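Local structure of HpcH/HpaI aldolase (Desulfitobacterium hafniense, 3QZ6) at residues L38-F52 against G66-H80. The protein belongs to the HpcH/HpaI aldolase family and folds as a TIM barrel, a closed ring of parallel strands wrapped by helices. Residues are numbered along the deposited sequence; the frame is centred on the assembly and turned at random.
Sequences LDYFIVDCEHAAYTF and GVSVLVRIPQVDRAH
Arg72, the last residue of strand 68-72, runs alongside Asp44 at the end of strand 40-44 and meets Glu46 just beyond it. Arg72 CB lies 4.0 Å from Ile42 CG2. Arg72 CG stands anti to the backbone N (chi1 176°) and packs against Glu46 CB at 3.9 Å. Arg72 CD touches an oxygen of each of two carboxylates, and is 3.0 Å from Asp44 OD1. Arg72 NE pairs with Glu46 OE1 at 3.2 Å. No N-H points at this oxygen, which sits far off the plane of the guanidinium, so the pairing is one of charges only. Arg72 NH1 makes a salt bridge to Asp44 OD2 at 2.8 Å, a weak hydrogen bond at the guanidinium edge. His47 CD2 lies over one guanidinium face. NH2 bonds Gln149, and Asp44 OD2 also accepts from Asn22. Asp44 OD1 takes the backbone N of His47, an Asx motif.

Before this network the two strands run parallel, joined by backbone bonds. Away from the barrel interior, Phe41 CZ packs 3.7 Å from Val69 CG2. Further on, Phe52 turns its edge to the face of His80, an offset edge-to-face pair with planes at 73°. Strand 40-44, helix 52-65 and strand 68-72 form one beta-alpha-beta unit of the TIM barrel, and the salt-bridge network lies at the C-terminal ends of its strands.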
ATOM      1  N   LEU A  38      -4.106  -4.113  14.076  1.00 24.76           N
ATOM      2  CA  LEU A  38      -4.223  -5.503  13.611  1.00 20.10           C
ATOM      3  C   LEU A  38      -3.426  -6.449  14.502  1.00 21.15           C
ATOM      4  O   LEU A  38      -2.354  -6.099  14.979  1.00 22.83           O
ATOM      5  CB  LEU A  38      -3.760  -5.634  12.155  1.00 19.77           C
ATOM      6  CG  LEU A  38      -4.713  -5.023  11.119  1.00 23.33           C
ATOM      7  CD1 LEU A  38      -4.079  -4.957   9.738  1.00 23.80           C
ATOM      8  CD2 LEU A  38      -6.011  -5.806  11.073  1.00 27.58           C
ATOM      9  N   ASP A  39      -3.963  -7.640  14.742  1.00 19.12           N
ATOM     10  CA  ASP A  39      -3.233  -8.674  15.470  1.00 21.12           C
ATOM     11  C   ASP A  39      -2.316  -9.497  14.565  1.00 23.62           C
ATOM     12  O   ASP A  39      -1.290 -10.004  15.009  1.00 21.02           O
ATOM     13  CB  ASP A  39      -4.220  -9.615  16.156  1.00 20.08           C
ATOM     14  CG  ASP A  39      -5.024  -8.913  17.211  1.00 24.53           C
ATOM     15  OD1 ASP A  39      -4.440  -8.613  18.266  1.00 25.89           O
ATOM     16  OD2 ASP A  39      -6.213  -8.624  16.963  1.00 22.07           O
ATOM     17  N   TYR A  40      -2.713  -9.659  13.305  1.00 18.31           N
ATOM     18  CA  TYR A  40      -1.969 -10.517  12.389  1.00 18.41           C
ATOM     19  C   TYR A  40      -2.253 -10.111  10.948  1.00 20.15           C
ATOM     20  O   TYR A  40      -3.131  -9.293  10.680  1.00 18.46           O
ATOM     21  CB  TYR A  40      -2.347 -11.994  12.598  1.00 15.85           C
ATOM     22  CG  TYR A  40      -3.752 -12.344  12.131  1.00 19.50           C
ATOM     23  CD1 TYR A  40      -3.975 -12.907  10.871  1.00 19.28           C
ATOM     24  CD2 TYR A  40      -4.857 -12.107  12.947  1.00 21.36           C
ATOM     25  CE1 TYR A  40      -5.257 -13.217  10.438  1.00 18.33           C
ATOM     26  CE2 TYR A  40      -6.135 -12.411  12.523  1.00 19.83           C
ATOM     27  CZ  TYR A  40      -6.331 -12.969  11.271  1.00 22.54           C
ATOM     28  OH  TYR A  40      -7.606 -13.275  10.858  1.00 24.43           O
ATOM     29  N   PHE A  41      -1.486 -10.662  10.017  1.00 18.58           N
ATOM     30  CA  PHE A  41      -1.848 -10.556   8.616  1.00 20.20           C
ATOM     31  C   PHE A  41      -1.382 -11.806   7.910  1.00 19.18           C
ATOM     32  O   PHE A  41      -0.552 -12.556   8.432  1.00 17.65           O
ATOM     33  CB  PHE A  41      -1.269  -9.288   7.957  1.00 15.51           C
ATOM     34  CG  PHE A  41       0.230  -9.218   7.981  1.00 17.19           C
ATOM     35  CD1 PHE A  41       0.981  -9.766   6.949  1.00 16.06           C
ATOM     36  CD2 PHE A  41       0.889  -8.590   9.033  1.00 21.53           C
ATOM     37  CE1 PHE A  41       2.366  -9.688   6.963  1.00 14.52           C
ATOM     38  CE2 PHE A  41       2.267  -8.507   9.064  1.00 20.47           C
ATOM     39  CZ  PHE A  41       3.015  -9.042   8.026  1.00 16.81           C
ATOM     40  N   ILE A  42      -1.933 -12.045   6.729  1.00 13.65           N
ATOM     41  CA  ILE A  42      -1.650 -13.283   6.031  1.00 17.08           C
ATOM     42  C   ILE A  42      -1.006 -12.965   4.705  1.00 19.77           C
ATOM     43  O   ILE A  42      -1.597 -12.284   3.871  1.00 16.35           O
ATOM     44  CB  ILE A  42      -2.927 -14.106   5.795  1.00 18.23           C
ATOM     45  CG1 ILE A  42      -3.710 -14.264   7.109  1.00 19.89           C
ATOM     46  CG2 ILE A  42      -2.579 -15.465   5.169  1.00 17.15           C
ATOM     47  CD1 ILE A  42      -4.805 -15.326   7.041  1.00 21.10           C
ATOM     48  N   VAL A  43       0.218 -13.440   4.520  1.00 17.63           N
ATOM     49  CA  VAL A  43       0.915 -13.218   3.265  1.00 16.68           C
ATOM     50  C   VAL A  43       0.362 -14.198   2.235  1.00 17.07           C
ATOM     51  O   VAL A  43       0.330 -15.405   2.481  1.00 18.42           O
ATOM     52  CB  VAL A  43       2.434 -13.418   3.420  1.00 17.46           C
ATOM     53  CG1 VAL A  43       3.139 -13.197   2.074  1.00 15.75           C
ATOM     54  CG2 VAL A  43       2.986 -12.452   4.496  1.00 15.14           C
ATOM     55  N   ASP A  44      -0.077 -13.685   1.090  1.00 16.78           N
ATOM     56  CA  ASP A  44      -0.670 -14.545   0.065  1.00 14.85           C
ATOM     57  C   ASP A  44       0.381 -15.142  -0.875  1.00 21.21           C
ATOM     58  O   ASP A  44       0.687 -14.556  -1.908  1.00 19.97           O
ATOM     59  CB  ASP A  44      -1.696 -13.771  -0.754  1.00 17.98           C
ATOM     60  CG  ASP A  44      -2.684 -14.695  -1.466  1.00 28.08           C
ATOM     61  OD1 ASP A  44      -2.391 -15.903  -1.550  1.00 25.71           O
ATOM     62  OD2 ASP A  44      -3.739 -14.216  -1.933  1.00 21.66           O
ATOM     63  N   CYS A  45       0.934 -16.302  -0.525  1.00 18.93           N
ATOM     64  CA  CYS A  45       1.887 -16.969  -1.410  1.00 16.26           C
ATOM     65  C   CYS A  45       1.189 -17.907  -2.381  1.00 18.46           C
ATOM     66  O   CYS A  45       1.832 -18.554  -3.204  1.00 26.95           O
ATOM     67  CB  CYS A  45       2.938 -17.765  -0.622  1.00 17.51           C
ATOM     68  SG  CYS A  45       4.219 -16.742   0.118  1.00 22.28           S
ATOM     69  N   GLU A  46      -0.121 -18.012  -2.268  1.00 14.39           N
ATOM     70  CA  GLU A  46      -0.872 -18.805  -3.232  1.00 16.32           C
ATOM     71  C   GLU A  46      -1.117 -18.012  -4.512  1.00 21.61           C
ATOM     72  O   GLU A  46      -0.978 -18.537  -5.617  1.00 19.51           O
ATOM     73  CB  GLU A  46      -2.208 -19.265  -2.637  1.00 19.88           C
ATOM     74  CG  GLU A  46      -3.058 -20.062  -3.616  1.00 21.68           C
ATOM     75  CD  GLU A  46      -4.352 -20.551  -2.995  1.00 28.85           C
ATOM     76  OE1 GLU A  46      -4.839 -19.900  -2.044  1.00 28.63           O
ATOM     77  OE2 GLU A  46      -4.871 -21.592  -3.450  1.00 24.76           O
ATOM     78  N   HIS A  47      -1.473 -16.741  -4.363  1.00 18.39           N
ATOM     79  CA  HIS A  47      -1.879 -15.941  -5.514  1.00 16.62           C
ATOM     80  C   HIS A  47      -0.967 -14.736  -5.786  1.00 17.14           C
ATOM     81  O   HIS A  47      -1.328 -13.844  -6.572  1.00 18.18           O
ATOM     82  CB  HIS A  47      -3.309 -15.414  -5.316  1.00 18.44           C
ATOM     83  CG  HIS A  47      -4.350 -16.486  -5.190  1.00 23.49           C
ATOM     84  ND1 HIS A  47      -4.567 -17.435  -6.169  1.00 20.31           N
ATOM     85  CD2 HIS A  47      -5.264 -16.729  -4.219  1.00 28.44           C
ATOM     86  CE1 HIS A  47      -5.559 -18.227  -5.796  1.00 26.54           C
ATOM     87  NE2 HIS A  47      -6.001 -17.821  -4.619  1.00 22.39           N
ATOM     88  N   ALA A  48       0.189 -14.683  -5.130  1.00 16.32           N
ATOM     89  CA  ALA A  48       1.104 -13.557  -5.334  1.00 19.59           C
ATOM     90  C   ALA A  48       2.559 -13.990  -5.292  1.00 17.18           C
ATOM     91  O   ALA A  48       2.857 -15.163  -5.076  1.00 17.82           O
ATOM     92  CB  ALA A  48       0.840 -12.435  -4.327  1.00 14.13           C
ATOM     93  N   ALA A  49       3.469 -13.040  -5.493  1.00 12.10           N
ATOM     94  CA  ALA A  49       4.846 -13.393  -5.820  1.00 15.06           C
ATOM     95  C   ALA A  49       5.819 -13.385  -4.646  1.00 19.01           C
ATOM     96  O   ALA A  49       7.017 -13.434  -4.867  1.00 18.76           O
ATOM     97  CB  ALA A  49       5.373 -12.455  -6.922  1.00 14.06           C
ATOM     98  N   TYR A  50       5.339 -13.314  -3.407  1.00 12.54           N
ATOM     99  CA  TYR A  50       6.262 -13.105  -2.277  1.00 14.86           C
ATOM    100  C   TYR A  50       7.388 -14.140  -2.219  1.00 18.41           C
ATOM    101  O   TYR A  50       7.133 -15.325  -2.348  1.00 17.77           O
ATOM    102  CB  TYR A  50       5.502 -13.111  -0.952  1.00 17.01           C
ATOM    103  CG  TYR A  50       4.649 -11.884  -0.782  1.00 15.00           C
ATOM    104  CD1 TYR A  50       5.176 -10.719  -0.235  1.00 14.77           C
ATOM    105  CD2 TYR A  50       3.316 -11.885  -1.186  1.00 15.26           C
ATOM    106  CE1 TYR A  50       4.392  -9.590  -0.090  1.00 15.83           C
ATOM    107  CE2 TYR A  50       2.527 -10.760  -1.038  1.00 15.91           C
ATOM    108  CZ  TYR A  50       3.068  -9.623  -0.498  1.00 16.15           C
ATOM    109  OH  TYR A  50       2.286  -8.500  -0.369  1.00 15.00           O
ATOM    110  N   THR A  51       8.625 -13.697  -2.017  1.00 14.83           N
ATOM    111  CA  THR A  51       9.734 -14.638  -1.823  1.00 13.41           C
ATOM    112  C   THR A  51       9.929 -14.932  -0.338  1.00 18.47           C
ATOM    113  O   THR A  51       9.405 -14.218   0.523  1.00 16.10           O
ATOM    114  CB  THR A  51      11.037 -14.053  -2.342  1.00 19.65           C
ATOM    115  OG1 THR A  51      11.407 -12.949  -1.500  1.00 17.50           O
ATOM    116  CG2 THR A  51      10.878 -13.579  -3.793  1.00 17.42           C
ATOM    117  N   PHE A  52      10.687 -15.970  -0.014  1.00 14.55           N
ATOM    118  CA  PHE A  52      10.906 -16.249   1.393  1.00 15.40           C
ATOM    119  C   PHE A  52      11.757 -15.164   2.070  1.00 11.72           C
ATOM    120  O   PHE A  52      11.602 -14.926   3.271  1.00 17.15           O
ATOM    121  CB  PHE A  52      11.490 -17.657   1.605  1.00 19.50           C
ATOM    122  CG  PHE A  52      10.486 -18.755   1.364  1.00 33.02           C
ATOM    123  CD1 PHE A  52       9.243 -18.457   0.793  1.00 35.56           C
ATOM    124  CD2 PHE A  52      10.753 -20.064   1.717  1.00 33.59           C
ATOM    125  CE1 PHE A  52       8.300 -19.447   0.563  1.00 33.64           C
ATOM    126  CE2 PHE A  52       9.811 -21.074   1.484  1.00 24.26           C
ATOM    127  CZ  PHE A  52       8.585 -20.762   0.913  1.00 32.08           C
ATOM    128  N   GLY A  66       4.885  -7.087  17.842  1.00 23.09           N
ATOM    129  CA  GLY A  66       3.758  -7.782  18.429  1.00 25.06           C
ATOM    130  C   GLY A  66       2.685  -8.160  17.418  1.00 26.80           C
ATOM    131  O   GLY A  66       1.525  -8.313  17.766  1.00 25.22           O
ATOM    132  N   VAL A  67       3.074  -8.312  16.159  1.00 19.29           N
ATOM    133  CA  VAL A  67       2.130  -8.695  15.112  1.00 17.33           C
ATOM    134  C   VAL A  67       2.508 -10.097  14.622  1.00 20.30           C
ATOM    135  O   VAL A  67       3.694 -10.407  14.458  1.00 18.39           O
ATOM    136  CB  VAL A  67       2.173  -7.677  13.939  1.00 19.90           C
ATOM    137  CG1 VAL A  67       1.215  -8.076  12.823  1.00 16.82           C
ATOM    138  CG2 VAL A  67       1.839  -6.271  14.448  1.00 19.33           C
ATOM    139  N   SER A  68       1.508 -10.951  14.415  1.00 21.31           N
ATOM    140  CA  SER A  68       1.770 -12.311  13.964  1.00 17.06           C
ATOM    141  C   SER A  68       1.681 -12.399  12.443  1.00 17.40           C
ATOM    142  O   SER A  68       0.777 -11.830  11.838  1.00 17.63           O
ATOM    143  CB  SER A  68       0.754 -13.278  14.580  1.00 14.43           C
ATOM    144  OG  SER A  68       0.798 -13.247  15.995  1.00 18.81           O
ATOM    145  N   VAL A  69       2.601 -13.132  11.830  1.00 17.39           N
ATOM    146  CA  VAL A  69       2.592 -13.289  10.380  1.00 18.86           C
ATOM    147  C   VAL A  69       2.172 -14.712  10.041  1.00 19.87           C
ATOM    148  O   VAL A  69       2.818 -15.664  10.470  1.00 16.16           O
ATOM    149  CB  VAL A  69       3.989 -13.018   9.781  1.00 17.11           C
ATOM    150  CG1 VAL A  69       3.971 -13.166   8.257  1.00 16.89           C
ATOM    151  CG2 VAL A  69       4.497 -11.610  10.190  1.00 15.13           C
ATOM    152  N   LEU A  70       1.076 -14.865   9.301  1.00 20.08           N
ATOM    153  CA  LEU A  70       0.697 -16.184   8.793  1.00 17.81           C
ATOM    154  C   LEU A  70       0.967 -16.184   7.301  1.00 15.69           C
ATOM    155  O   LEU A  70       1.051 -15.125   6.693  1.00 14.94           O
ATOM    156  CB  LEU A  70      -0.784 -16.473   9.041  1.00 15.28           C
ATOM    157  CG  LEU A  70      -1.264 -16.372  10.494  1.00 21.11           C
ATOM    158  CD1 LEU A  70      -2.758 -16.673  10.563  1.00 21.12           C
ATOM    159  CD2 LEU A  70      -0.481 -17.333  11.399  1.00 18.16           C
ATOM    160  N   VAL A  71       1.094 -17.364   6.710  1.00 17.79           N
ATOM    161  CA  VAL A  71       1.290 -17.452   5.271  1.00 17.46           C
ATOM    162  C   VAL A  71       0.275 -18.409   4.647  1.00 18.22           C
ATOM    163  O   VAL A  71       0.039 -19.497   5.160  1.00 17.34           O
ATOM    164  CB  VAL A  71       2.706 -17.926   4.917  1.00 18.90           C
ATOM    165  CG1 VAL A  71       2.918 -17.872   3.390  1.00 14.75           C
ATOM    166  CG2 VAL A  71       3.762 -17.066   5.632  1.00 16.41           C
ATOM    167  N   ARG A  72      -0.325 -17.989   3.538  1.00 16.17           N
ATOM    168  CA  ARG A  72      -1.187 -18.863   2.754  1.00 17.97           C
ATOM    169  C   ARG A  72      -0.285 -19.506   1.706  1.00 19.67           C
ATOM    170  O   ARG A  72       0.188 -18.836   0.789  1.00 19.24           O
ATOM    171  CB  ARG A  72      -2.280 -18.032   2.085  1.00 20.09           C
ATOM    172  CG  ARG A  72      -3.214 -18.789   1.145  1.00 27.63           C
ATOM    173  CD  ARG A  72      -3.894 -17.773   0.220  1.00 35.52           C
ATOM    174  NE  ARG A  72      -5.336 -17.848   0.303  1.00 40.47           N
ATOM    175  CZ  ARG A  72      -6.169 -16.888  -0.079  1.00 44.64           C
ATOM    176  NH1 ARG A  72      -5.713 -15.746  -0.573  1.00 36.91           N
ATOM    177  NH2 ARG A  72      -7.475 -17.073   0.044  1.00 52.84           N
ATOM    178  N   ILE A  73      -0.015 -20.795   1.858  1.00 17.85           N
ATOM    179  CA  ILE A  73       0.937 -21.465   0.986  1.00 17.70           C
ATOM    180  C   ILE A  73       0.213 -22.174  -0.151  1.00 20.33           C
ATOM    181  O   ILE A  73      -0.921 -22.591   0.002  1.00 20.94           O
ATOM    182  CB  ILE A  73       1.808 -22.445   1.775  1.00 19.88           C
ATOM    183  CG1 ILE A  73       0.935 -23.454   2.538  1.00 14.16           C
ATOM    184  CG2 ILE A  73       2.739 -21.659   2.721  1.00 17.88           C
ATOM    185  CD1 ILE A  73       1.747 -24.428   3.405  1.00 21.50           C
ATOM    186  N   PRO A  74       0.866 -22.293  -1.309  1.00 18.77           N
ATOM    187  CA  PRO A  74       0.195 -22.872  -2.486  1.00 20.13           C
ATOM    188  C   PRO A  74       0.044 -24.396  -2.436  1.00 21.16           C
ATOM    189  O   PRO A  74      -0.816 -24.959  -3.107  1.00 20.87           O
ATOM    190  CB  PRO A  74       1.122 -22.476  -3.635  1.00 18.44           C
ATOM    191  CG  PRO A  74       2.491 -22.365  -2.985  1.00 16.64           C
ATOM    192  CD  PRO A  74       2.223 -21.802  -1.613  1.00 16.55           C
ATOM    193  N   GLN A  75       0.895 -25.063  -1.674  1.00 17.12           N
ATOM    194  CA  GLN A  75       0.819 -26.515  -1.559  1.00 21.59           C
ATOM    195  C   GLN A  75       1.512 -26.896  -0.269  1.00 23.47           C
ATOM    196  O   GLN A  75       2.333 -26.139   0.249  1.00 21.58           O
ATOM    197  CB  GLN A  75       1.493 -27.217  -2.749  1.00 24.05           C
ATOM    198  CG  GLN A  75       3.016 -27.105  -2.748  1.00 21.31           C
ATOM    199  CD  GLN A  75       3.639 -27.378  -4.104  1.00 22.79           C
ATOM    200  OE1 GLN A  75       2.964 -27.333  -5.126  1.00 18.45           O
ATOM    201  NE2 GLN A  75       4.946 -27.643  -4.121  1.00 23.98           N
ATOM    202  N   VAL A  76       1.167 -28.057   0.261  1.00 19.17           N
ATOM    203  CA  VAL A  76       1.745 -28.513   1.512  1.00 19.87           C
ATOM    204  C   VAL A  76       2.961 -29.389   1.239  1.00 21.95           C
ATOM    205  O   VAL A  76       2.831 -30.520   0.797  1.00 27.90           O
ATOM    206  CB  VAL A  76       0.704 -29.295   2.323  1.00 22.44           C
ATOM    207  CG1 VAL A  76       1.326 -29.867   3.592  1.00 27.75           C
ATOM    208  CG2 VAL A  76      -0.471 -28.383   2.655  1.00 18.03           C
ATOM    209  N   ASP A  77       4.150 -28.845   1.451  1.00 19.20           N
ATOM    210  CA  ASP A  77       5.358 -29.664   1.407  1.00 20.33           C
ATOM    211  C   ASP A  77       6.377 -29.127   2.395  1.00 20.46           C
ATOM    212  O   ASP A  77       6.166 -28.082   3.007  1.00 17.74           O
ATOM    213  CB  ASP A  77       5.940 -29.810  -0.018  1.00 20.33           C
ATOM    214  CG  ASP A  77       6.405 -28.487  -0.614  1.00 26.96           C
ATOM    215  OD1 ASP A  77       6.524 -27.496   0.153  1.00 22.39           O
ATOM    216  OD2 ASP A  77       6.659 -28.447  -1.856  1.00 19.21           O
ATOM    217  N   ARG A  78       7.479 -29.851   2.545  1.00 17.13           N
ATOM    218  CA  ARG A  78       8.482 -29.519   3.543  1.00 21.81           C
ATOM    219  C   ARG A  78       9.135 -28.186   3.224  1.00 23.31           C
ATOM    220  O   ARG A  78       9.391 -27.380   4.130  1.00 20.69           O
ATOM    221  CB  ARG A  78       9.535 -30.633   3.633  1.00 20.53           C
ATOM    222  CG  ARG A  78      10.422 -30.533   4.869  1.00 19.94           C
ATOM    223  CD  ARG A  78      11.193 -31.836   5.098  1.00 23.41           C
ATOM    224  NE  ARG A  78      11.840 -31.807   6.403  1.00 22.42           N
ATOM    225  CZ  ARG A  78      13.018 -31.242   6.635  1.00 24.68           C
ATOM    226  NH1 ARG A  78      13.697 -30.671   5.643  1.00 22.88           N
ATOM    227  NH2 ARG A  78      13.525 -31.263   7.859  1.00 25.77           N
ATOM    228  N   ALA A  79       9.391 -27.943   1.937  1.00 17.97           N
ATOM    229  CA  ALA A  79      10.012 -26.684   1.513  1.00 18.56           C
ATOM    230  C   ALA A  79       9.226 -25.480   2.037  1.00 24.50           C
ATOM    231  O   ALA A  79       9.813 -24.520   2.541  1.00 26.41           O
ATOM    232  CB  ALA A  79      10.136 -26.619  -0.005  1.00 15.46           C
ATOM    233  N   HIS A  80       7.898 -25.521   1.935  1.00 16.43           N
ATOM    234  CA  HIS A  80       7.106 -24.390   2.434  1.00 17.16           C
ATOM    235  C   HIS A  80       7.000 -24.393   3.950  1.00 23.30           C
ATOM    236  O   HIS A  80       7.280 -23.391   4.605  1.00 19.40           O
ATOM    237  CB  HIS A  80       5.710 -24.370   1.813  1.00 12.11           C
ATOM    238  CG  HIS A  80       5.722 -23.983   0.367  1.00 19.55           C
ATOM    239  ND1 HIS A  80       5.973 -24.887  -0.644  1.00 23.35           N
ATOM    240  CD2 HIS A  80       5.571 -22.777  -0.233  1.00 23.08           C
ATOM    241  CE1 HIS A  80       5.938 -24.262  -1.808  1.00 26.02           C
ATOM    242  NE2 HIS A  80       5.701 -22.981  -1.588  1.00 20.26           N
TER
HETATM  243  O   HOH W   1      -0.921  -6.932  17.509  1.00 45.07           O
HETATM  244  O   HOH W   2      -1.260 -11.666  17.141  1.00 26.82           O